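PDB 2I10: putative TetR transcriptional regulator from Rhodococcus sp., which probably binds DNA and regulates transcription, as other TetR-family proteins do. Local coordinates for residues Q18-Y29 with K55-Y66. Sequence-based numbering, arbitrary orientation.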
loop_
_atom_site.group_PDB
_atom_site.type_symbol
_atom_site.label_atom_id
_atom_site.label_comp_id
_atom_site.label_asym_id
_atom_site.label_seq_id
_atom_site.Cartn_x
_atom_site.Cartn_y
_atom_site.Cartn_z
ATOM N N GLN B 18 1.755 0.884 -18.831
ATOM C CA GLN B 18 2.267 1.848 -17.891
ATOM C C GLN B 18 2.210 3.233 -18.442
ATOM O O GLN B 18 1.884 4.159 -17.723
ATOM C CB GLN B 18 3.707 1.507 -17.526
ATOM C CG GLN B 18 4.354 2.398 -16.518
ATOM C CD GLN B 18 5.721 1.810 -16.124
ATOM O OE1 GLN B 18 6.366 2.294 -15.230
ATOM N NE2 GLN B 18 6.151 0.752 -16.832
ATOM N N THR B 19 2.560 3.383 -19.720
ATOM C CA THR B 19 2.471 4.672 -20.382
ATOM C C THR B 19 1.042 5.213 -20.416
ATOM O O THR B 19 0.795 6.387 -20.111
ATOM C CB THR B 19 3.070 4.587 -21.816
ATOM O OG1 THR B 19 4.384 4.076 -21.684
ATOM C CG2 THR B 19 3.152 5.946 -22.429
ATOM N N ALA B 20 0.111 4.337 -20.796
ATOM C CA ALA B 20 -1.329 4.639 -20.754
ATOM C C ALA B 20 -1.820 5.002 -19.353
ATOM O O ALA B 20 -2.484 6.024 -19.191
ATOM C CB ALA B 20 -2.086 3.494 -21.324
HETATM N N MSE B 21 -1.459 4.212 -18.334
HETATM C CA MSE B 21 -1.714 4.582 -16.931
HETATM C C MSE B 21 -1.284 5.999 -16.540
HETATM O O MSE B 21 -2.077 6.731 -15.946
HETATM C CB MSE B 21 -1.079 3.577 -15.951
HETATM C CG MSE B 21 -1.249 3.907 -14.441
HETATM SE SE MSE B 21 -3.039 3.385 -13.900
HETATM C CE MSE B 21 -4.225 4.907 -14.434
ATOM N N GLU B 22 -0.053 6.401 -16.850
ATOM C CA GLU B 22 0.432 7.749 -16.471
ATOM C C GLU B 22 -0.413 8.829 -17.074
ATOM O O GLU B 22 -0.675 9.833 -16.426
ATOM C CB GLU B 22 1.906 8.007 -16.890
ATOM C CG GLU B 22 2.794 6.803 -16.711
ATOM C CD GLU B 22 4.272 7.052 -17.038
ATOM O OE1 GLU B 22 4.620 7.559 -18.145
ATOM O OE2 GLU B 22 5.084 6.691 -16.160
ATOM N N LEU B 23 -0.785 8.650 -18.340
ATOM C CA LEU B 23 -1.646 9.589 -19.015
ATOM C C LEU B 23 -2.986 9.669 -18.364
ATOM O O LEU B 23 -3.479 10.753 -18.098
ATOM C CB LEU B 23 -1.867 9.187 -20.481
ATOM C CG LEU B 23 -0.906 9.701 -21.524
ATOM C CD1 LEU B 23 -1.186 9.003 -22.848
ATOM C CD2 LEU B 23 -1.018 11.231 -21.652
ATOM N N PHE B 24 -3.630 8.522 -18.187
ATOM C CA PHE B 24 -4.981 8.520 -17.631
ATOM C C PHE B 24 -4.895 9.013 -16.185
ATOM O O PHE B 24 -5.817 9.659 -15.668
ATOM C CB PHE B 24 -5.634 7.119 -17.659
ATOM C CG PHE B 24 -5.955 6.568 -19.050
ATOM C CD1 PHE B 24 -6.755 7.260 -19.948
ATOM C CD2 PHE B 24 -5.523 5.300 -19.417
ATOM C CE1 PHE B 24 -7.079 6.723 -21.201
ATOM C CE2 PHE B 24 -5.835 4.758 -20.673
ATOM C CZ PHE B 24 -6.609 5.474 -21.554
ATOM N N TRP B 25 -3.794 8.679 -15.506
ATOM C CA TRP B 25 -3.675 9.066 -14.087
ATOM C C TRP B 25 -3.727 10.582 -13.998
ATOM O O TRP B 25 -4.498 11.119 -13.222
ATOM C CB TRP B 25 -2.365 8.563 -13.514
ATOM C CG TRP B 25 -2.157 8.893 -12.078
ATOM C CD1 TRP B 25 -1.411 9.934 -11.562
ATOM C CD2 TRP B 25 -2.681 8.173 -10.952
ATOM N NE1 TRP B 25 -1.449 9.902 -10.182
ATOM C CE2 TRP B 25 -2.203 8.825 -9.777
ATOM C CE3 TRP B 25 -3.476 7.027 -10.823
ATOM C CZ2 TRP B 25 -2.526 8.384 -8.491
ATOM C CZ3 TRP B 25 -3.795 6.590 -9.559
ATOM C CH2 TRP B 25 -3.318 7.276 -8.394
ATOM N N ARG B 26 -2.916 11.249 -14.822
ATOM C CA ARG B 26 -2.772 12.707 -14.817
ATOM C C ARG B 26 -3.947 13.444 -15.465
ATOM O O ARG B 26 -4.376 14.495 -14.972
ATOM C CB ARG B 26 -1.476 13.092 -15.519
ATOM C CG ARG B 26 -1.240 14.624 -15.580
ATOM C CD ARG B 26 0.045 14.992 -16.299
ATOM N NE ARG B 26 -0.082 14.839 -17.758
ATOM C CZ ARG B 26 0.429 13.824 -18.452
ATOM N NH1 ARG B 26 1.103 12.840 -17.842
ATOM N NH2 ARG B 26 0.265 13.796 -19.751
ATOM N N GLN B 27 -4.470 12.892 -16.571
ATOM C CA GLN B 27 -5.485 13.595 -17.362
ATOM C C GLN B 27 -6.932 13.086 -17.176
ATOM O O GLN B 27 -7.877 13.760 -17.583
ATOM C CB GLN B 27 -5.125 13.555 -18.868
ATOM C CG GLN B 27 -3.687 13.975 -19.240
ATOM C CD GLN B 27 -3.441 14.045 -20.748
ATOM O OE1 GLN B 27 -3.844 13.159 -21.534
ATOM N NE2 GLN B 27 -2.810 15.113 -21.164
ATOM N N GLY B 28 -7.101 11.902 -16.595
ATOM C CA GLY B 28 -8.414 11.281 -16.575
ATOM C C GLY B 28 -8.744 10.681 -17.936
ATOM O O GLY B 28 -7.982 10.792 -18.894
ATOM N N TYR B 29 -9.870 10.004 -18.001
ATOM C CA TYR B 29 -10.257 9.318 -19.197
ATOM C C TYR B 29 -10.664 10.310 -20.276
ATOM O O TYR B 29 -10.115 10.305 -21.371
ATOM C CB TYR B 29 -11.398 8.337 -18.893
ATOM C CG TYR B 29 -11.853 7.584 -20.131
ATOM C CD1 TYR B 29 -11.103 6.511 -20.619
ATOM C CD2 TYR B 29 -13.031 7.953 -20.813
ATOM C CE1 TYR B 29 -11.504 5.784 -21.764
ATOM C CE2 TYR B 29 -13.432 7.252 -21.959
ATOM C CZ TYR B 29 -12.667 6.170 -22.429
ATOM O OH TYR B 29 -13.036 5.462 -23.577
ATOM N N LYS B 55 -9.995 3.365 -27.359
ATOM C CA LYS B 55 -9.511 4.025 -26.150
ATOM C C LYS B 55 -10.132 3.380 -24.902
ATOM O O LYS B 55 -9.460 3.162 -23.886
ATOM C CB LYS B 55 -9.881 5.513 -26.183
ATOM C CG LYS B 55 -9.352 6.224 -24.913
ATOM C CD LYS B 55 -9.502 7.716 -24.929
ATOM C CE LYS B 55 -10.902 8.142 -24.714
ATOM N NZ LYS B 55 -10.932 9.554 -24.218
ATOM N N ARG B 56 -11.417 3.043 -25.000
ATOM C CA ARG B 56 -12.134 2.392 -23.906
ATOM C C ARG B 56 -11.547 1.025 -23.620
ATOM O O ARG B 56 -11.321 0.675 -22.472
ATOM C CB ARG B 56 -13.633 2.285 -24.182
ATOM C CG ARG B 56 -14.453 1.794 -22.957
ATOM C CD ARG B 56 -14.369 2.836 -21.803
ATOM N NE ARG B 56 -15.338 2.627 -20.726
ATOM C CZ ARG B 56 -16.631 2.967 -20.792
ATOM N NH1 ARG B 56 -17.428 2.750 -19.759
ATOM N NH2 ARG B 56 -17.132 3.524 -21.881
ATOM N N ASP B 57 -11.316 0.229 -24.652
ATOM C CA ASP B 57 -10.677 -1.097 -24.458
ATOM C C ASP B 57 -9.341 -0.897 -23.723
ATOM O O ASP B 57 -9.059 -1.599 -22.778
ATOM C CB ASP B 57 -10.382 -1.796 -25.786
ATOM C CG ASP B 57 -11.634 -2.183 -26.545
ATOM O OD1 ASP B 57 -12.676 -2.411 -25.926
ATOM O OD2 ASP B 57 -11.573 -2.266 -27.775
ATOM N N LEU B 58 -8.528 0.045 -24.196
ATOM C CA LEU B 58 -7.206 0.277 -23.607
ATOM C C LEU B 58 -7.324 0.720 -22.128
ATOM O O LEU B 58 -6.583 0.282 -21.280
ATOM C CB LEU B 58 -6.407 1.288 -24.415
ATOM C CG LEU B 58 -5.134 1.907 -23.830
ATOM C CD1 LEU B 58 -4.117 0.788 -23.396
ATOM C CD2 LEU B 58 -4.482 2.889 -24.833
ATOM N N PHE B 59 -8.272 1.580 -21.844
ATOM C CA PHE B 59 -8.485 2.047 -20.465
ATOM C C PHE B 59 -8.906 0.907 -19.537
ATOM O O PHE B 59 -8.401 0.802 -18.415
ATOM C CB PHE B 59 -9.485 3.218 -20.471
ATOM C CG PHE B 59 -9.849 3.738 -19.092
ATOM C CD1 PHE B 59 -8.963 4.580 -18.383
ATOM C CD2 PHE B 59 -11.086 3.429 -18.517
ATOM C CE1 PHE B 59 -9.296 5.088 -17.131
ATOM C CE2 PHE B 59 -11.434 3.949 -17.251
ATOM C CZ PHE B 59 -10.535 4.768 -16.555
ATOM N N GLU B 60 -9.800 0.029 -20.000
ATOM C CA GLU B 60 -10.227 -1.116 -19.187
ATOM C C GLU B 60 -9.071 -2.093 -18.967
ATOM O O GLU B 60 -8.970 -2.679 -17.904
ATOM C CB GLU B 60 -11.431 -1.855 -19.828
ATOM C CG GLU B 60 -12.696 -0.958 -20.121
ATOM C CD GLU B 60 -13.407 -0.426 -18.872
ATOM O OE1 GLU B 60 -13.173 -0.972 -17.787
ATOM O OE2 GLU B 60 -14.236 0.518 -18.978
ATOM N N LYS B 61 -8.190 -2.256 -19.959
ATOM C CA LYS B 61 -6.999 -3.137 -19.805
ATOM C C LYS B 61 -6.012 -2.550 -18.771
ATOM O O LYS B 61 -5.355 -3.281 -18.022
ATOM C CB LYS B 61 -6.246 -3.335 -21.152
ATOM C CG LYS B 61 -7.004 -4.066 -22.272
ATOM C CD LYS B 61 -6.301 -3.857 -23.706
ATOM C CE LYS B 61 -7.221 -4.081 -24.912
ATOM N NZ LYS B 61 -7.941 -5.424 -24.902
ATOM N N THR B 62 -5.894 -1.229 -18.775
ATOM C CA THR B 62 -5.013 -0.522 -17.846
ATOM C C THR B 62 -5.555 -0.743 -16.399
ATOM O O THR B 62 -4.785 -1.054 -15.504
ATOM C CB THR B 62 -4.890 0.981 -18.209
ATOM O OG1 THR B 62 -4.259 1.105 -19.490
ATOM C CG2 THR B 62 -3.990 1.711 -17.234
ATOM N N LEU B 63 -6.869 -0.647 -16.207
ATOM C CA LEU B 63 -7.479 -0.887 -14.903
ATOM C C LEU B 63 -7.331 -2.319 -14.467
ATOM O O LEU B 63 -7.183 -2.563 -13.262
ATOM C CB LEU B 63 -8.946 -0.458 -14.871
ATOM C CG LEU B 63 -9.344 1.000 -15.136
ATOM C CD1 LEU B 63 -10.887 1.151 -15.023
ATOM C CD2 LEU B 63 -8.639 1.988 -14.163
ATOM N N ASP B 64 -7.419 -3.279 -15.386
ATOM C CA ASP B 64 -7.124 -4.674 -15.048
ATOM C C ASP B 64 -5.724 -4.806 -14.454
ATOM O O ASP B 64 -5.527 -5.557 -13.512
ATOM C CB ASP B 64 -7.195 -5.595 -16.280
ATOM C CG ASP B 64 -8.600 -5.753 -16.833
ATOM O OD1 ASP B 64 -9.573 -5.391 -16.128
ATOM O OD2 ASP B 64 -8.731 -6.254 -17.989
ATOM N N ARG B 65 -4.750 -4.101 -15.036
ATOM C CA ARG B 65 -3.360 -4.198 -14.595
ATOM C C ARG B 65 -3.127 -3.482 -13.238
ATOM O O ARG B 65 -2.390 -3.981 -12.409
ATOM C CB ARG B 65 -2.428 -3.657 -15.691
ATOM C CG ARG B 65 -0.917 -3.752 -15.416
ATOM C CD ARG B 65 -0.410 -5.188 -15.321
ATOM N NE ARG B 65 -0.694 -6.030 -16.495
ATOM C CZ ARG B 65 0.179 -6.292 -17.470
ATOM N NH1 ARG B 65 1.389 -5.748 -17.440
ATOM N NH2 ARG B 65 -0.159 -7.076 -18.492
ATOM N N TYR B 66 -3.761 -2.338 -13.015
ATOM C CA TYR B 66 -3.390 -1.472 -11.893
ATOM C C TYR B 66 -4.394 -1.281 -10.764
ATOM O O TYR B 66 -4.074 -0.610 -9.792
ATOM C CB TYR B 66 -3.040 -0.095 -12.416
ATOM C CG TYR B 66 -1.713 -0.032 -13.176
ATOM C CD1 TYR B 66 -0.508 0.104 -12.484
ATOM C CD2 TYR B 66 -1.675 -0.079 -14.583
ATOM C CE1 TYR B 66 0.721 0.185 -13.156
ATOM C CE2 TYR B 66 -0.426 0.002 -15.286
ATOM C CZ TYR B 66 0.756 0.135 -14.553
ATOM O OH TYR B 66 1.986 0.199 -15.191
#
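M21 and T62 mark where helices 18-27 and 55-66 come together, their axes 9.5 Å apart and crossing at -100°; G28 then leaves the first helix with positive phi, where a CB would jam against the preceding carbonyl O, and Y29 swings back against F59. At the crossing, small A20 lets T62 OG1 come within 3.7 Å of its CB, and T62 CG2 packs on M21, while the T62 hydroxyl donates to L58 O within its own helix. F24 is the knob in a hole formed by K55, L58, F59 and T62, and the F59 edge meets its face in a T-shaped pair, planes at 80°. Y29 CD1 lies over one face of the F59 ring, 3.4 Å from F59 CG, completing an aromatic cluster. K55 bends at chi3 (74°) to lay CE over the Y29 ring and bring NZ into a cation-pi contact; NZ also donates hydrogen bonds to Y29 O (3.1 Å) and T32 O. Cutting Y29 back to an alanine is likely to strip F59 of the ring packed on that face and K55 of its cation-pi partner. Toward the C-terminal end of helix 55-66, selenomethionine M21 sets CG over the centre of the Y66 ring, a CH-pi contact. This crossing packs the first helix of the TetR-type helix-turn-helix domain against the helix following the predicted DNA-binding motif.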